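Type 2A phosphatase-associated protein 42 (Saccharomyces cerevisiae, PDB 2V0P) associates with type 2A-like phosphatase catalytic subunits, inhibits the phosphatase SIT4 and takes part in negative regulation of TOR signalling in response to nitrogen source. Local coordinates at residues 118-128 against 205-216. Numbering follows the deposited sequence.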
# COMPACT_ATOMS: atom_id res chain seq x y z
N LEU A 118 -17.17 22.70 5.35
CA LEU A 118 -18.52 22.15 5.44
C LEU A 118 -18.95 21.97 6.90
O LEU A 118 -20.10 22.28 7.28
CB LEU A 118 -18.68 20.84 4.69
CG LEU A 118 -18.56 20.78 3.19
CD1 LEU A 118 -18.63 19.33 2.76
CD2 LEU A 118 -19.64 21.59 2.52
N GLN A 119 -18.02 21.48 7.71
CA GLN A 119 -18.22 21.41 9.14
C GLN A 119 -18.54 22.78 9.76
O GLN A 119 -19.38 22.89 10.63
CB GLN A 119 -16.97 20.80 9.79
CG GLN A 119 -17.14 20.45 11.27
CD GLN A 119 -15.97 19.65 11.80
OE1 GLN A 119 -14.87 20.18 12.01
NE2 GLN A 119 -16.19 18.36 12.01
N ASP A 120 -17.84 23.82 9.33
CA ASP A 120 -18.09 25.18 9.81
C ASP A 120 -19.53 25.65 9.47
O ASP A 120 -20.15 26.44 10.23
CB ASP A 120 -17.07 26.13 9.20
CG ASP A 120 -15.71 26.01 9.85
OD1 ASP A 120 -15.61 25.49 10.97
OD2 ASP A 120 -14.73 26.47 9.23
N TYR A 121 -20.06 25.16 8.36
CA TYR A 121 -21.43 25.44 7.93
C TYR A 121 -22.43 24.42 8.44
O TYR A 121 -23.59 24.43 8.08
CB TYR A 121 -21.50 25.57 6.44
CG TYR A 121 -21.21 27.01 6.03
CD1 TYR A 121 -19.89 27.46 5.84
CD2 TYR A 121 -22.24 27.94 5.90
CE1 TYR A 121 -19.62 28.80 5.50
CE2 TYR A 121 -21.98 29.26 5.55
CZ TYR A 121 -20.70 29.69 5.37
OH TYR A 121 -20.49 31.00 5.03
N LYS A 122 -21.95 23.53 9.29
CA LYS A 122 -22.80 22.48 9.87
C LYS A 122 -23.45 21.68 8.76
O LYS A 122 -24.66 21.47 8.78
CB LYS A 122 -23.81 23.11 10.83
CG LYS A 122 -23.19 23.82 12.02
CD LYS A 122 -24.17 24.01 13.17
CE LYS A 122 -24.50 22.66 13.86
NZ LYS A 122 -25.57 22.74 14.90
N LEU A 123 -22.65 21.25 7.78
CA LEU A 123 -23.12 20.47 6.65
C LEU A 123 -22.54 19.06 6.60
O LEU A 123 -22.99 18.24 5.84
CB LEU A 123 -22.87 21.19 5.31
CG LEU A 123 -23.79 22.36 4.97
CD1 LEU A 123 -23.28 23.15 3.77
CD2 LEU A 123 -25.21 21.85 4.73
N LEU A 124 -21.60 18.78 7.47
CA LEU A 124 -20.80 17.59 7.30
C LEU A 124 -21.53 16.31 7.82
O LEU A 124 -21.82 16.18 8.97
CB LEU A 124 -19.41 17.80 7.92
CG LEU A 124 -18.28 16.86 7.43
CD1 LEU A 124 -18.14 16.87 5.92
CD2 LEU A 124 -16.96 17.18 8.10
N ASP A 125 -21.84 15.41 6.91
CA ASP A 125 -22.22 14.04 7.23
C ASP A 125 -21.45 13.53 8.46
O ASP A 125 -20.23 13.65 8.51
CB ASP A 125 -21.90 13.16 6.02
CG ASP A 125 -22.58 11.81 6.07
OD1 ASP A 125 -22.48 11.13 7.11
OD2 ASP A 125 -23.20 11.41 5.06
N PRO A 126 -22.14 12.95 9.45
CA PRO A 126 -21.37 12.59 10.63
C PRO A 126 -20.35 11.47 10.35
O PRO A 126 -19.35 11.38 11.04
CB PRO A 126 -22.44 12.19 11.62
CG PRO A 126 -23.57 11.73 10.79
CD PRO A 126 -23.55 12.56 9.56
N LEU A 127 -20.59 10.64 9.34
CA LEU A 127 -19.67 9.63 8.91
C LEU A 127 -18.35 10.28 8.48
O LEU A 127 -17.24 9.77 8.74
CB LEU A 127 -20.26 8.84 7.75
CG LEU A 127 -19.49 7.59 7.24
CD1 LEU A 127 -20.41 6.59 6.58
CD2 LEU A 127 -18.38 7.96 6.28
N VAL A 128 -18.46 11.42 7.80
CA VAL A 128 -17.27 12.09 7.29
C VAL A 128 -16.65 12.84 8.40
O VAL A 128 -15.43 12.86 8.52
CB VAL A 128 -17.59 12.99 6.09
CG1 VAL A 128 -16.34 13.79 5.63
CG2 VAL A 128 -18.10 12.17 4.93
N LEU A 205 -26.59 21.33 -2.64
CA LEU A 205 -26.34 20.75 -1.34
C LEU A 205 -26.01 19.26 -1.45
O LEU A 205 -25.15 18.85 -0.75
CB LEU A 205 -27.47 20.94 -0.38
CG LEU A 205 -27.67 22.43 0.00
CD1 LEU A 205 -28.99 22.60 0.64
CD2 LEU A 205 -26.55 22.90 0.92
N MSE A 206 -26.77 18.51 -2.24
CA MSE A 206 -26.52 17.07 -2.45
C MSE A 206 -25.18 16.89 -3.15
O MSE A 206 -24.47 15.89 -2.94
CB MSE A 206 -27.65 16.41 -3.27
CG MSE A 206 -27.59 14.86 -3.30
SE MSE A 206 -27.81 14.13 -1.49
CE MSE A 206 -29.66 14.63 -1.14
N ARG A 207 -24.86 17.81 -4.03
CA ARG A 207 -23.61 17.73 -4.71
C ARG A 207 -22.44 17.86 -3.66
O ARG A 207 -21.53 17.03 -3.61
CB ARG A 207 -23.61 18.69 -5.89
CG ARG A 207 -22.33 18.79 -6.65
CD ARG A 207 -22.60 19.56 -7.93
NE ARG A 207 -23.45 18.78 -8.81
CZ ARG A 207 -24.29 19.29 -9.71
NH1 ARG A 207 -24.43 20.61 -9.87
NH2 ARG A 207 -25.00 18.46 -10.46
N LEU A 208 -22.54 18.83 -2.76
CA LEU A 208 -21.51 18.96 -1.72
C LEU A 208 -21.45 17.66 -0.89
O LEU A 208 -20.38 17.20 -0.51
CB LEU A 208 -21.79 20.18 -0.81
CG LEU A 208 -21.60 21.47 -1.60
CD1 LEU A 208 -22.03 22.64 -0.68
CD2 LEU A 208 -20.22 21.74 -2.09
N HIS A 209 -22.61 17.09 -0.61
CA HIS A 209 -22.70 15.88 0.18
C HIS A 209 -21.85 14.77 -0.50
O HIS A 209 -21.11 14.15 0.18
CB HIS A 209 -24.17 15.47 0.33
CG HIS A 209 -24.40 14.51 1.46
ND1 HIS A 209 -25.64 14.32 2.03
CD2 HIS A 209 -23.54 13.73 2.15
CE1 HIS A 209 -25.54 13.42 2.99
NE2 HIS A 209 -24.28 13.06 3.09
N HIS A 210 -21.95 14.62 -1.81
CA HIS A 210 -21.34 13.55 -2.55
C HIS A 210 -19.86 13.85 -2.52
O HIS A 210 -19.08 12.98 -2.23
CB HIS A 210 -21.91 13.50 -3.96
CG HIS A 210 -21.07 12.76 -4.93
ND1 HIS A 210 -20.44 13.37 -5.99
CD2 HIS A 210 -20.69 11.46 -4.97
CE1 HIS A 210 -19.72 12.48 -6.65
NE2 HIS A 210 -19.86 11.31 -6.05
N PHE A 211 -19.51 15.14 -2.73
CA PHE A 211 -18.11 15.57 -2.62
C PHE A 211 -17.41 15.23 -1.30
O PHE A 211 -16.25 14.77 -1.31
CB PHE A 211 -17.98 17.04 -2.98
CG PHE A 211 -18.39 17.37 -4.36
CD1 PHE A 211 -18.51 16.42 -5.32
CD2 PHE A 211 -18.58 18.73 -4.72
CE1 PHE A 211 -18.86 16.76 -6.65
CE2 PHE A 211 -18.92 19.08 -6.00
CZ PHE A 211 -19.07 18.11 -6.98
N SER A 212 -18.08 15.42 -0.18
CA SER A 212 -17.51 15.13 1.10
C SER A 212 -17.23 13.62 1.26
O SER A 212 -16.21 13.26 1.81
CB SER A 212 -18.41 15.65 2.23
OG SER A 212 -19.48 14.78 2.42
N LEU A 213 -18.11 12.77 0.73
CA LEU A 213 -17.87 11.35 0.77
C LEU A 213 -16.69 10.99 -0.19
O LEU A 213 -15.80 10.34 0.25
CB LEU A 213 -19.14 10.59 0.49
CG LEU A 213 -20.13 10.77 1.67
CD1 LEU A 213 -21.50 10.59 1.17
CD2 LEU A 213 -19.87 9.74 2.80
N ASP A 214 -16.71 11.46 -1.44
CA ASP A 214 -15.66 11.25 -2.39
C ASP A 214 -14.33 11.62 -1.80
O ASP A 214 -13.39 10.89 -1.96
CB ASP A 214 -15.87 12.12 -3.66
CG ASP A 214 -14.90 11.75 -4.81
OD1 ASP A 214 -14.82 10.54 -5.14
OD2 ASP A 214 -14.24 12.65 -5.38
N THR A 215 -14.27 12.73 -1.08
CA THR A 215 -13.07 13.28 -0.42
C THR A 215 -12.38 12.25 0.48
O THR A 215 -11.17 12.12 0.45
CB THR A 215 -13.41 14.60 0.36
OG1 THR A 215 -13.75 15.56 -0.60
CG2 THR A 215 -12.27 15.16 1.19
N ILE A 216 -13.15 11.50 1.25
CA ILE A 216 -12.53 10.53 2.11
C ILE A 216 -11.69 9.54 1.25
O ILE A 216 -10.60 9.27 1.61
CB ILE A 216 -13.53 9.81 3.04
CG1 ILE A 216 -14.15 10.78 4.07
CG2 ILE A 216 -12.87 8.59 3.72
CD1 ILE A 216 -13.22 11.55 4.91
O HOH W 1 -21.50 16.13 4.06
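Asp125, the N-cap of helix 126-133, also forms a histidine-carboxylate hydrogen bond with His209 of helix 199-231. NE2 of His209 donates to OD2 of Asp125 at 2.8 Å, almost straight (172°) and in the imidazole plane, while the carboxylate is turned 66° from the ring and is met on its anti side. The other oxygen, OD1, caps helix 126-133 by accepting from Leu127 N at 3.0 Å. Arg172 of helix 156-186 forms a salt bridge to OD2, which probably favours the charged carboxylate. With an alanine here, His209 NE2 and Arg172 would probably lose this shared carboxylate partner, and Leu127 N its side-chain cap. In the all-helical, tetratricopeptide repeat-like N-terminal domain, helix 93-120, ended by a Schellman motif with Lys122 as its C-prime residue, and the turn that follows pack against a much later helix. A water links the Asp125 backbone to the Ser212 hydroxyl, accepting from N and donating to OG (water O to OG 2.9 Å); with OG between the backbone N and carbonyl carbon (chi1 78°), the hydroxyl can also donate to His209 O. The CB of Ser212 lies 3.7 Å from Leu118 CD1. The two methyls of Val128 divide between two partners, CG2 on Leu213 CD2 (3.7 Å) and CG1 on Ile216 CD1 (3.9 Å).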